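Local structure of putative short-chain dehydrogenase/reductase (Burkholderia xenovorans, 5JY1) at residues 170-173 with 174-178. The protein binds NAD and is probably an oxidoreductase of the short-chain dehydrogenase/reductase family, perhaps reducing 3-oxoacyl groups carried on acyl carrier protein. Numbering follows the deposited sequence. Where two conformers were deposited one is given.
Sequences GIVG and LTRSA
Val-172 and Arg-176, one helical turn apart, illustrate how a branched residue can cover the flat end of an arginine. Their side chains run side by side in the same direction, and Val-172 CG1 lies over the centre of one guanidinium face, 3.5 Å from Arg-176 CZ. The valine's chi1 of 176° sets CG1 opposite the backbone N, and the arginine chain, extended from CG to NE, carries the guanidinium across that methyl. Arg-176 NH1 meanwhile bonds to Thr-154 O of a second subunit.

One residue on from Val-172, Gly-173 O accepts twice, from Ser-177 N at 3.0 Å and from Ser-177 OG at 2.8 Å, the donors approaching from opposite faces of the carbonyl plane. The hydroxyl folds back because OG sits beside its own backbone N (chi1 -56°); Asn-165 ND2 of the second subunit also hydrogen-bonds to it. Thr-175 repeats the pattern on Ile-171 O, with N at 2.8 Å and OG1 at 2.7 Å on opposite faces; OG1 is also hydrogen-bonded to Asn-148 ND2. Leu-174 N donates to Gly-170 O (2.9 Å, 161°).

Helix 162-182 also carries NAD-binding Tyr-164 and Lys-168, matching the family's YxxxK pattern; with helix 113-141 it typically forms the four-helix interface of SDR subunits. Here Leu-174 touches both Trp-128 of helix 113-141 and Thr-166 of the second subunit, Ile-171 packs on helix 113-141, and Thr-175 rests on strand 187-194.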
# COMPACT_ATOMS: atom_id res chain seq x y z
N GLY A 170 3.03 -9.32 -11.27
CA GLY A 170 4.33 -9.96 -11.23
C GLY A 170 5.47 -8.99 -11.50
O GLY A 170 6.54 -9.08 -10.88
N ILE A 171 5.26 -8.05 -12.43
CA ILE A 171 6.27 -7.04 -12.74
C ILE A 171 6.66 -6.26 -11.49
O ILE A 171 7.83 -5.93 -11.28
CB ILE A 171 5.76 -6.10 -13.85
CG1 ILE A 171 5.59 -6.85 -15.16
CG2 ILE A 171 6.71 -4.91 -14.02
CD1 ILE A 171 6.89 -7.24 -15.80
N VAL A 172 5.68 -5.94 -10.64
CA VAL A 172 5.99 -5.21 -9.41
C VAL A 172 6.87 -6.04 -8.49
O VAL A 172 7.84 -5.53 -7.90
CB VAL A 172 4.69 -4.76 -8.71
CG1 VAL A 172 5.02 -4.09 -7.38
CG2 VAL A 172 3.90 -3.82 -9.61
N GLY A 173 6.57 -7.33 -8.34
CA GLY A 173 7.41 -8.18 -7.51
C GLY A 173 8.83 -8.28 -8.05
O GLY A 173 9.80 -8.25 -7.29
N LEU A 174 8.96 -8.38 -9.38
CA LEU A 174 10.28 -8.45 -10.00
C LEU A 174 11.04 -7.13 -9.82
O LEU A 174 12.25 -7.14 -9.56
CB LEU A 174 10.13 -8.80 -11.48
CG LEU A 174 11.41 -8.87 -12.32
CD1 LEU A 174 12.41 -9.84 -11.70
CD2 LEU A 174 11.06 -9.28 -13.75
N THR A 175 10.33 -6.01 -9.95
CA THR A 175 10.93 -4.69 -9.75
C THR A 175 11.51 -4.56 -8.35
O THR A 175 12.66 -4.15 -8.17
CB THR A 175 9.86 -3.61 -9.98
OG1 THR A 175 9.37 -3.69 -11.32
CG2 THR A 175 10.42 -2.20 -9.70
N ARG A 176 10.72 -4.91 -7.33
CA ARG A 176 11.22 -4.83 -5.97
C ARG A 176 12.42 -5.76 -5.74
O ARG A 176 13.35 -5.40 -5.02
CB ARG A 176 10.09 -5.14 -4.99
CG ARG A 176 8.94 -4.15 -5.07
CD ARG A 176 7.81 -4.58 -4.15
NE ARG A 176 6.68 -3.65 -4.16
CZ ARG A 176 5.43 -4.03 -3.94
NH1 ARG A 176 5.15 -5.31 -3.71
NH2 ARG A 176 4.45 -3.14 -3.97
N SER A 177 12.39 -6.97 -6.32
CA SER A 177 13.49 -7.91 -6.12
C SER A 177 14.79 -7.36 -6.67
O SER A 177 15.84 -7.42 -6.02
CB SER A 177 13.17 -9.25 -6.79
OG SER A 177 11.95 -9.80 -6.34
N ALA A 178 14.74 -6.85 -7.89
CA ALA A 178 15.96 -6.34 -8.51
C ALA A 178 16.42 -5.05 -7.83
O ALA A 178 17.62 -4.82 -7.68
CB ALA A 178 15.74 -6.11 -9.99